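PDB 4XUP: endo-1,4-beta-xylanase C from Paenibacillus barcinonensis, which hydrolyses internal beta-1,4-xylosidic linkages of xylan and is represented here by its N-terminal tandem of CBM22 carbohydrate-binding modules, which seem to act as thermostabilising domains. Local coordinates for residues V222-Y227 with S298-Y303; Q171-A176 with I329-A334; A87-T92 with L135-T140; V71-G76 with Q152-K157. All blocks are in the same frame, centred on the assembly; numbering follows the deposited sequence.

Interaction 1. Residues V222-Y227 with S298-Y303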
# COMPACT_ATOMS: atom_id res chain seq x y z
N VAL A 222 11.22 -10.43 -9.80
CA VAL A 222 9.84 -10.23 -9.37
C VAL A 222 8.83 -10.31 -10.51
O VAL A 222 9.05 -9.77 -11.60
CB VAL A 222 9.67 -8.92 -8.62
CG1 VAL A 222 9.92 -7.72 -9.52
CG2 VAL A 222 8.27 -8.85 -7.97
N GLU A 223 7.73 -11.00 -10.22
CA GLU A 223 6.58 -11.12 -11.15
C GLU A 223 5.88 -9.76 -11.22
O GLU A 223 5.53 -9.19 -10.19
CB GLU A 223 5.60 -12.21 -10.71
CG GLU A 223 4.32 -12.32 -11.55
CD GLU A 223 4.52 -13.01 -12.89
OE1 GLU A 223 4.95 -14.19 -12.90
OE2 GLU A 223 4.19 -12.38 -13.93
N VAL A 224 5.71 -9.28 -12.45
CA VAL A 224 5.07 -7.99 -12.69
C VAL A 224 3.87 -7.99 -13.65
O VAL A 224 3.21 -6.96 -13.82
CB VAL A 224 6.07 -6.91 -13.18
CG1 VAL A 224 7.17 -6.73 -12.16
CG2 VAL A 224 6.59 -7.24 -14.57
N LEU A 225 3.56 -9.11 -14.25
CA LEU A 225 2.45 -9.16 -15.23
C LEU A 225 1.11 -8.57 -14.69
O LEU A 225 0.50 -7.74 -15.38
CB LEU A 225 2.26 -10.58 -15.79
CG LEU A 225 1.20 -10.72 -16.91
CD1 LEU A 225 1.40 -9.76 -18.08
CD2 LEU A 225 1.18 -12.17 -17.37
N PRO A 226 0.69 -8.97 -13.47
CA PRO A 226 -0.55 -8.49 -12.81
C PRO A 226 -0.74 -7.00 -12.73
O PRO A 226 -1.85 -6.52 -12.79
CB PRO A 226 -0.39 -9.00 -11.38
CG PRO A 226 0.41 -10.25 -11.52
CD PRO A 226 1.40 -9.93 -12.59
N TYR A 227 0.36 -6.27 -12.64
CA TYR A 227 0.36 -4.81 -12.55
C TYR A 227 0.18 -4.09 -13.91
O TYR A 227 0.06 -2.86 -13.95
CB TYR A 227 1.66 -4.28 -11.92
CG TYR A 227 2.01 -4.73 -10.51
CD1 TYR A 227 1.58 -4.00 -9.39
CD2 TYR A 227 2.79 -5.85 -10.30
CE1 TYR A 227 1.91 -4.43 -8.10
CE2 TYR A 227 3.12 -6.28 -9.02
CZ TYR A 227 2.68 -5.56 -7.92
OH TYR A 227 3.04 -5.97 -6.65
N SER A 298 1.15 -15.66 -19.65
CA SER A 298 0.74 -15.98 -18.26
C SER A 298 1.72 -15.55 -17.12
O SER A 298 1.39 -15.60 -15.95
CB SER A 298 0.50 -17.48 -18.13
OG SER A 298 1.66 -18.20 -18.49
N GLY A 299 2.93 -15.19 -17.51
CA GLY A 299 3.97 -14.73 -16.59
C GLY A 299 4.92 -13.74 -17.26
O GLY A 299 5.35 -13.94 -18.40
N LEU A 300 5.26 -12.69 -16.53
CA LEU A 300 6.21 -11.68 -16.97
C LEU A 300 6.94 -11.13 -15.75
O LEU A 300 6.37 -10.45 -14.93
CB LEU A 300 5.55 -10.54 -17.70
CG LEU A 300 6.48 -9.50 -18.34
CD1 LEU A 300 7.31 -10.13 -19.43
CD2 LEU A 300 5.70 -8.36 -18.93
N ARG A 301 8.23 -11.42 -15.68
CA ARG A 301 9.05 -11.16 -14.49
C ARG A 301 10.32 -10.40 -14.85
O ARG A 301 11.06 -10.79 -15.73
CB ARG A 301 9.41 -12.46 -13.80
CG ARG A 301 8.21 -13.37 -13.65
CD ARG A 301 8.51 -14.83 -13.88
NE ARG A 301 7.27 -15.58 -14.08
CZ ARG A 301 7.20 -16.86 -14.41
NH1 ARG A 301 8.30 -17.57 -14.59
NH2 ARG A 301 6.00 -17.43 -14.58
N MET A 302 10.55 -9.29 -14.17
CA MET A 302 11.76 -8.53 -14.39
C MET A 302 12.80 -9.02 -13.42
O MET A 302 12.51 -9.41 -12.30
CB MET A 302 11.59 -7.01 -14.27
CG MET A 302 11.28 -6.48 -12.91
SD MET A 302 11.56 -4.70 -12.90
CE MET A 302 13.36 -4.64 -12.77
N TYR A 303 14.03 -8.99 -13.89
CA TYR A 303 15.16 -9.36 -13.05
C TYR A 303 16.45 -8.66 -13.46
O TYR A 303 16.56 -8.08 -14.53
CB TYR A 303 15.33 -10.89 -13.00
CG TYR A 303 15.77 -11.51 -14.28
CD1 TYR A 303 14.87 -11.74 -15.32
CD2 TYR A 303 17.09 -11.95 -14.44
CE1 TYR A 303 15.27 -12.36 -16.51
CE2 TYR A 303 17.50 -12.58 -15.62
CZ TYR A 303 16.60 -12.79 -16.65
OH TYR A 303 17.04 -13.38 -17.83
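Glu223 spends both carboxylate oxygens on the strand 297-305, where the short edge strand 221-223 joins the four-stranded antiparallel sheet of the second CBM22 beta-sandwich. Glu223 OE2 receives Leu300 N on its syn side at 2.8 Å, in an almost straight bond (176°). Glu223 OE1 forms a salt bridge with Arg301 NE, 3.0 Å away, which comes from above the carboxylate plane; the two flat groups stand 81° apart. The chain can fold back this way because CG lies anti to the backbone N (chi1 175°) and a bend follows at chi2. An alanine here would be likely to leave Leu300 N without its acceptor and Arg301 NE without its anion just where the strand ends. Further out, Glu256 and Glu258 take NH1 and NH2 of Arg301, so an arginine suits this acidic spot. Gly299 is part of a classic beta bulge facing Glu258, and a beta carbon there would run into Arg301. As the edge strand turns off, Leu300 O keeps hold of Val224 N at 2.8 Å and, weakly, of Leu225 N. On the buried face Val222 CG1 lies 3.9 Å from Met302 CG, while Leu225 CB touches Leu300 CB at 3.8 Å.

Interaction 2. Residues Q171-A176 with I329-A334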
# COMPACT_ATOMS: atom_id res chain seq x y z
N GLN A 171 1.87 7.72 -14.89
CA GLN A 171 1.13 6.75 -14.03
C GLN A 171 2.07 5.59 -13.62
O GLN A 171 2.59 4.87 -14.51
CB GLN A 171 -0.09 6.18 -14.79
CG GLN A 171 -1.10 5.46 -13.90
CD GLN A 171 -2.28 4.91 -14.74
OE1 GLN A 171 -2.60 5.42 -15.86
NE2 GLN A 171 -2.95 3.86 -14.21
N ALA A 172 2.27 5.44 -12.31
CA ALA A 172 3.18 4.44 -11.78
C ALA A 172 2.41 3.15 -11.56
O ALA A 172 1.58 3.06 -10.66
CB ALA A 172 3.81 4.91 -10.48
N LEU A 173 2.70 2.16 -12.39
CA LEU A 173 2.02 0.84 -12.33
C LEU A 173 2.61 -0.08 -11.25
O LEU A 173 1.93 -0.91 -10.63
CB LEU A 173 2.09 0.12 -13.69
CG LEU A 173 1.31 0.52 -14.95
CD1 LEU A 173 1.53 1.99 -15.12
CD2 LEU A 173 1.64 -0.24 -16.25
N PHE A 174 3.91 0.07 -11.06
CA PHE A 174 4.66 -0.76 -10.11
C PHE A 174 5.79 0.05 -9.50
O PHE A 174 6.49 0.79 -10.21
CB PHE A 174 5.24 -2.03 -10.78
CG PHE A 174 6.03 -2.90 -9.83
CD1 PHE A 174 5.37 -3.71 -8.90
CD2 PHE A 174 7.43 -2.88 -9.83
CE1 PHE A 174 6.08 -4.49 -8.00
CE2 PHE A 174 8.14 -3.67 -8.93
CZ PHE A 174 7.46 -4.47 -8.01
N LYS A 175 5.97 -0.11 -8.20
CA LYS A 175 7.01 0.61 -7.50
C LYS A 175 7.56 -0.23 -6.38
O LYS A 175 6.82 -0.91 -5.66
CB LYS A 175 6.48 1.94 -6.94
CG LYS A 175 7.49 3.08 -6.91
CD LYS A 175 6.95 4.26 -6.11
CE LYS A 175 7.21 5.59 -6.81
NZ LYS A 175 6.46 6.71 -6.17
N ALA A 176 8.87 -0.17 -6.21
CA ALA A 176 9.55 -0.81 -5.09
C ALA A 176 10.74 0.05 -4.67
O ALA A 176 11.70 0.23 -5.41
CB ALA A 176 9.98 -2.22 -5.44
N ILE A 329 7.95 0.84 -12.74
CA ILE A 329 7.32 0.66 -14.05
C ILE A 329 6.25 1.74 -14.23
O ILE A 329 5.34 1.89 -13.42
CB ILE A 329 6.70 -0.72 -14.24
CG1 ILE A 329 7.74 -1.80 -13.99
CG2 ILE A 329 6.16 -0.85 -15.67
CD1 ILE A 329 7.21 -3.22 -13.98
N THR A 330 6.37 2.45 -15.33
CA THR A 330 5.45 3.55 -15.65
C THR A 330 4.88 3.36 -17.05
O THR A 330 5.51 2.80 -17.96
CB THR A 330 6.04 4.95 -15.45
OG1 THR A 330 6.92 5.25 -16.53
CG2 THR A 330 6.80 5.06 -14.12
N ALA A 331 3.63 3.80 -17.18
CA ALA A 331 2.91 3.78 -18.45
C ALA A 331 3.50 4.88 -19.29
O ALA A 331 4.03 5.87 -18.78
CB ALA A 331 1.42 4.00 -18.25
N THR A 332 3.42 4.68 -20.60
CA THR A 332 3.89 5.73 -21.53
C THR A 332 2.78 6.71 -21.94
O THR A 332 3.04 7.77 -22.52
CB THR A 332 4.66 5.19 -22.76
OG1 THR A 332 3.90 4.24 -23.53
CG2 THR A 332 5.92 4.59 -22.21
N GLU A 333 1.54 6.32 -21.64
CA GLU A 333 0.35 7.06 -22.03
C GLU A 333 -0.43 7.34 -20.76
O GLU A 333 -0.28 6.62 -19.77
CB GLU A 333 -0.44 6.26 -23.06
CG GLU A 333 0.36 6.13 -24.37
CD GLU A 333 -0.27 5.23 -25.41
OE1 GLU A 333 -1.35 4.66 -25.14
OE2 GLU A 333 0.32 5.08 -26.50
N ALA A 334 -1.22 8.42 -20.79
CA ALA A 334 -1.83 8.99 -19.57
C ALA A 334 -3.33 9.26 -19.69
O ALA A 334 -3.91 9.11 -20.76
CB ALA A 334 -1.08 10.25 -19.17
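The Phe174 ring is reached obliquely by the Ile329 methyl CD1, 4.2 Å from Phe174 CD2, and Tyr227 adds a T-shaped (edge-to-face) stack with that ring. Closer to the backbone, Phe174 CB rests 3.9 Å from Ile329 CD1. With CG opposite the backbone N (chi1 180°), the phenylalanine turns its ring away from residues 329-334 and onto Val327, further back along the same strand. Ile329 suits the buried place beside it: its CG1 branch runs out straight to CD1 for Phe174, and the side chain also meets Leu228 and Val234.

The backbone here forms a classic beta bulge, in which Leu173 and Phe174 both face Ile329. Ile329 O accepts Leu173 N at 2.8 Å and, weakly, Phe174 N at 3.3 Å; the return bond, from Ile329 N to Phe174 O, measures 2.9 Å. The bulge falls where the chain turns a corner at Leu173, in the pairing of the first and last strands of the second CBM22 beta-sandwich. Both strands lead to the calcium site that includes Asp177 and Asp325, and the Phe174 side chain is about 12 Å from the ion.

At the corner, Leu173 directs its CB toward the partner strand and lays CD1 3.7 Å from Ala331 CB, where a small residue leaves room for the branched leucine. Before it, Gln171 O takes Ala331 N at 3.1 Å in a nearly straight bond (168°) and also receives a CA-H contact from Thr330. Ala172 and Thr330 form a non-hydrogen-bonded pair nearer the surface, and on its other side Thr330 is bonded through its backbone to His235.

Interaction 3. Residues A87-T92 with L135-T140. Unlike the reference sequence in segment 87-92: Ala87 (reference Pro).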
# COMPACT_ATOMS: atom_id res chain seq x y z
N ALA A 87 -31.50 -1.11 10.93
CA ALA A 87 -31.04 -0.10 10.00
C ALA A 87 -29.63 -0.36 9.60
O ALA A 87 -28.85 -0.99 10.31
CB ALA A 87 -31.19 1.29 10.58
N ASP A 88 -29.31 0.20 8.45
CA ASP A 88 -27.99 0.05 7.82
C ASP A 88 -27.04 1.21 8.21
O ASP A 88 -27.36 2.38 8.05
CB ASP A 88 -28.13 -0.08 6.31
CG ASP A 88 -28.79 -1.44 5.88
OD1 ASP A 88 -29.46 -2.14 6.69
OD2 ASP A 88 -28.63 -1.81 4.70
N LEU A 89 -25.88 0.85 8.75
CA LEU A 89 -24.85 1.79 9.20
C LEU A 89 -23.52 1.66 8.47
O LEU A 89 -23.08 0.58 8.12
CB LEU A 89 -24.52 1.60 10.68
CG LEU A 89 -25.34 2.45 11.64
CD1 LEU A 89 -26.80 2.09 11.48
CD2 LEU A 89 -24.92 2.26 13.09
N LYS A 90 -22.86 2.79 8.30
CA LYS A 90 -21.53 2.84 7.71
C LYS A 90 -20.74 4.09 8.13
O LYS A 90 -21.30 5.12 8.50
CB LYS A 90 -21.56 2.75 6.19
CG LYS A 90 -22.12 3.97 5.52
CD LYS A 90 -22.20 3.78 4.02
CE LYS A 90 -22.59 5.07 3.35
NZ LYS A 90 -22.59 5.02 1.88
N PHE A 91 -19.44 3.94 8.01
CA PHE A 91 -18.51 5.03 8.16
C PHE A 91 -18.30 5.70 6.80
O PHE A 91 -18.12 5.04 5.76
CB PHE A 91 -17.17 4.57 8.66
CG PHE A 91 -17.15 4.24 10.11
CD1 PHE A 91 -17.39 5.24 11.08
CD2 PHE A 91 -16.86 2.96 10.55
CE1 PHE A 91 -17.34 4.96 12.43
CE2 PHE A 91 -16.82 2.68 11.91
CZ PHE A 91 -17.06 3.67 12.85
N THR A 92 -18.31 7.02 6.84
CA THR A 92 -18.06 7.87 5.69
C THR A 92 -17.07 8.93 6.08
O THR A 92 -17.10 9.45 7.18
CB THR A 92 -19.35 8.55 5.19
OG1 THR A 92 -20.29 7.55 4.77
CG2 THR A 92 -19.07 9.46 3.98
N LEU A 135 -14.62 12.31 9.53
CA LEU A 135 -15.19 10.94 9.63
C LEU A 135 -16.52 11.01 10.35
O LEU A 135 -16.67 11.74 11.30
CB LEU A 135 -14.28 9.99 10.38
CG LEU A 135 -14.84 8.58 10.62
CD1 LEU A 135 -14.88 7.76 9.37
CD2 LEU A 135 -14.04 7.85 11.66
N TYR A 136 -17.51 10.35 9.80
CA TYR A 136 -18.78 10.26 10.46
C TYR A 136 -19.46 8.90 10.28
O TYR A 136 -19.21 8.18 9.32
CB TYR A 136 -19.71 11.40 10.10
CG TYR A 136 -20.20 11.50 8.67
CD1 TYR A 136 -19.38 11.95 7.67
CD2 TYR A 136 -21.54 11.26 8.35
CE1 TYR A 136 -19.85 12.11 6.36
CE2 TYR A 136 -22.03 11.38 7.05
CZ TYR A 136 -21.18 11.83 6.06
OH TYR A 136 -21.66 12.01 4.78
N LEU A 137 -20.32 8.61 11.23
CA LEU A 137 -21.08 7.38 11.28
C LEU A 137 -22.54 7.64 10.93
O LEU A 137 -23.28 8.27 11.67
CB LEU A 137 -20.98 6.74 12.64
CG LEU A 137 -21.77 5.44 12.84
CD1 LEU A 137 -21.28 4.33 11.92
CD2 LEU A 137 -21.67 4.98 14.30
N GLU A 138 -22.95 7.05 9.83
CA GLU A 138 -24.15 7.42 9.10
C GLU A 138 -25.11 6.27 8.95
O GLU A 138 -24.68 5.14 8.79
CB GLU A 138 -23.70 7.73 7.64
CG GLU A 138 -24.47 8.78 6.90
CD GLU A 138 -23.92 9.04 5.50
OE1 GLU A 138 -22.82 8.56 5.12
OE2 GLU A 138 -24.61 9.79 4.77
N SER A 139 -26.39 6.58 8.86
CA SER A 139 -27.38 5.61 8.42
C SER A 139 -28.33 6.16 7.39
O SER A 139 -28.74 7.32 7.48
CB SER A 139 -28.20 5.09 9.59
OG SER A 139 -29.18 4.17 9.12
N THR A 140 -28.72 5.32 6.45
CA THR A 140 -29.77 5.70 5.44
C THR A 140 -31.13 5.93 6.10
O THR A 140 -31.93 6.72 5.64
CB THR A 140 -29.93 4.69 4.29
OG1 THR A 140 -30.05 3.36 4.82
CG2 THR A 140 -28.71 4.78 3.39
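Thr92 lies over one face of the Tyr136 ring in a CH-pi contact, its CB 4.0 Å from the ring centroid and its methyl CG2 3.6 Å from CE1. Tyr136 carries its CG between the backbone N and the carbonyl carbon (chi1 65°), which stands the ring beside the threonine. The neighbouring hydroxyl, Thr92 OG1, donates to Glu138 OE1 at 2.7 Å, meeting the oxygen nearly along its C-O axis, so one small branched residue serves both an aromatic and an acid. The opposite side of the sheet is apolar and tightly filled: Leu137 CD1 makes a second CH-pi contact over a face of the Phe91 ring, 4.2 Å from its centroid, while Leu135 CD1 approaches Phe91 CD1 at 3.9 Å. Between these layers the pairs Thr92-Tyr136 and Lys90-Glu138 are each closed by two nearly straight backbone bonds.

The looser, solvent side lies at Asp88, Thr140 and the ends of Lys90 and Glu138. Lys90 runs extended alongside Glu138, but its NZ stays 4.8 Å from OE1, too far for a direct ion pair. Ser139 OG closes this end of the contact, donating to Asp88 O at 2.8 Å from well above the carbonyl plane.

Replacing Tyr136 by an alanine is likely to leave Thr92 CB and CG2 without the ring they lie on and to take away the pi surface that Arg27 meets. Tyr104 also touches Tyr136. Such an aromatic and polar face, backed by a leucine-phenylalanine core, is consistent with the xylan-binding cleft of the CBM22 beta-sandwich.

Interaction 4. Residues V71-G76 with Q152-K157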
# COMPACT_ATOMS: atom_id res chain seq x y z
N VAL A 71 -2.38 4.56 4.02
CA VAL A 71 -3.50 3.64 4.14
C VAL A 71 -3.75 3.37 5.60
O VAL A 71 -2.93 2.79 6.27
CB VAL A 71 -3.35 2.32 3.38
CG1 VAL A 71 -4.63 1.46 3.52
CG2 VAL A 71 -3.12 2.56 1.90
N VAL A 72 -4.95 3.69 6.03
CA VAL A 72 -5.41 3.36 7.39
C VAL A 72 -6.60 2.40 7.42
O VAL A 72 -7.33 2.22 6.46
CB VAL A 72 -5.76 4.60 8.24
CG1 VAL A 72 -4.55 5.50 8.31
CG2 VAL A 72 -6.96 5.32 7.68
N GLU A 73 -6.75 1.79 8.59
CA GLU A 73 -7.83 0.87 8.87
C GLU A 73 -8.68 1.44 9.98
O GLU A 73 -8.24 1.57 11.10
CB GLU A 73 -7.28 -0.48 9.29
CG GLU A 73 -8.31 -1.56 9.62
CD GLU A 73 -7.61 -2.92 9.73
OE1 GLU A 73 -7.60 -3.65 8.71
OE2 GLU A 73 -7.10 -3.23 10.86
N ILE A 74 -9.92 1.70 9.65
CA ILE A 74 -10.90 2.26 10.56
C ILE A 74 -11.92 1.20 11.00
O ILE A 74 -12.59 0.59 10.18
CB ILE A 74 -11.66 3.42 9.89
CG1 ILE A 74 -10.68 4.53 9.50
CG2 ILE A 74 -12.74 3.95 10.81
CD1 ILE A 74 -11.26 5.53 8.54
N SER A 75 -12.08 1.06 12.30
CA SER A 75 -12.98 0.05 12.88
C SER A 75 -13.68 0.52 14.13
O SER A 75 -13.19 1.36 14.86
CB SER A 75 -12.25 -1.25 13.21
OG SER A 75 -11.26 -1.09 14.20
N GLY A 76 -14.81 -0.10 14.38
CA GLY A 76 -15.58 0.11 15.61
C GLY A 76 -16.74 -0.85 15.77
O GLY A 76 -17.18 -1.49 14.84
N GLN A 152 -11.46 2.42 16.71
CA GLN A 152 -10.02 2.36 16.49
C GLN A 152 -9.59 2.73 15.06
O GLN A 152 -10.26 2.41 14.09
CB GLN A 152 -9.48 0.98 16.86
CG GLN A 152 -8.01 0.79 16.56
CD GLN A 152 -7.48 -0.56 17.06
OE1 GLN A 152 -7.31 -0.78 18.27
NE2 GLN A 152 -7.20 -1.44 16.13
N ILE A 153 -8.44 3.39 14.98
CA ILE A 153 -7.76 3.67 13.70
C ILE A 153 -6.33 3.18 13.76
O ILE A 153 -5.54 3.59 14.62
CB ILE A 153 -7.78 5.13 13.28
CG1 ILE A 153 -9.20 5.61 13.10
CG2 ILE A 153 -7.06 5.29 11.93
CD1 ILE A 153 -9.30 7.06 12.71
N ARG A 154 -6.00 2.33 12.80
CA ARG A 154 -4.67 1.70 12.71
C ARG A 154 -4.03 2.08 11.39
O ARG A 154 -4.69 2.14 10.37
CB ARG A 154 -4.73 0.17 12.88
CG ARG A 154 -3.41 -0.58 12.71
CD ARG A 154 -3.60 -2.09 12.49
NE ARG A 154 -4.31 -2.66 13.64
CZ ARG A 154 -3.74 -2.94 14.81
NH1 ARG A 154 -2.45 -2.71 15.01
NH2 ARG A 154 -4.48 -3.45 15.79
N LEU A 155 -2.71 2.28 11.41
CA LEU A 155 -1.94 2.53 10.19
C LEU A 155 -1.58 1.21 9.53
O LEU A 155 -0.93 0.35 10.13
CB LEU A 155 -0.69 3.34 10.45
CG LEU A 155 0.12 3.69 9.19
CD1 LEU A 155 -0.68 4.49 8.19
CD2 LEU A 155 1.36 4.49 9.57
N VAL A 156 -2.01 1.05 8.30
CA VAL A 156 -1.77 -0.20 7.56
C VAL A 156 -0.49 -0.08 6.75
O VAL A 156 0.36 -0.97 6.71
CB VAL A 156 -2.92 -0.55 6.59
CG1 VAL A 156 -2.59 -1.81 5.76
CG2 VAL A 156 -4.21 -0.75 7.35
N LYS A 157 -0.44 1.00 6.00
CA LYS A 157 0.68 1.26 5.12
C LYS A 157 1.04 2.75 5.16
O LYS A 157 0.23 3.63 4.91
CB LYS A 157 0.40 0.79 3.70
CG LYS A 157 1.60 0.84 2.78
CD LYS A 157 1.19 0.69 1.34
CE LYS A 157 2.26 1.20 0.38
NZ LYS A 157 1.69 1.46 -0.97
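Val71 O receives two backbone donors, Val156 N at 2.8 Å and Lys157 N at 3.1 Å, both in its carbonyl plane. This is a classic beta bulge: Val156 and Lys157 share one opposing residue, and the ladder shifts by one position. Val71 N in turn gives its hydrogen to Lys157 O. Beyond the bulge the antiparallel pairing is regular. Glu73 and Arg154 exchange two bonds, of which Glu73 N to Arg154 O is the shorter at 2.7 Å, and Ser75 and Gln152 exchange another two.

The charged ends are held less firmly. Glu73 and Arg154 extend side by side, yet Glu73 OE2 remains 4.0 Å from Arg154 NE, a long salt bridge with the carboxylate and guanidinium planes 84° apart; Arg154 NH1 has a weak second bond to Gly8 O. Val156 packs against Glu73, its CG2 3.6 Å from the glutamate CB. That methyl stands anti to the valine's carbonyl carbon, beside the backbone N, which brings it to the glutamate. On the buried face branched aliphatics suit the core: Val72 CB meets Ile153 CG2 and Ile74 CG1 meets Ile153 CG1, both at 4.0 Å.

Val72, Ile74 and Gly76, which alternate with the bonded residues, use their backbones outward with strand 119-125, and Ile153 does so with strand 10-14, which places this pair in the middle of one sheet of the first CBM22 beta-sandwich.

The contacts pair up within the two CBM22 modules. In the first, interaction 3 is nested within the loop closed by interaction 4, and their apolar faces meet across the sandwich, Leu135 CD2 lying 4.2 Å from Ile74 CG2. In the second, interaction 1 is nested inside interaction 2; Val224 CB touches Ile329 CD1 at 3.9 Å and Tyr227 CZ approaches Phe174 CD1 at 3.4 Å. Across the modules none of these contacts touch, though the nearest atoms of interactions 2 and 4 are about 7 Å apart. Each module binds a calcium ion, about 12 to 14 Å from a side chain of each contact, and interaction 3 probably contributes to the first module's xylan-binding face.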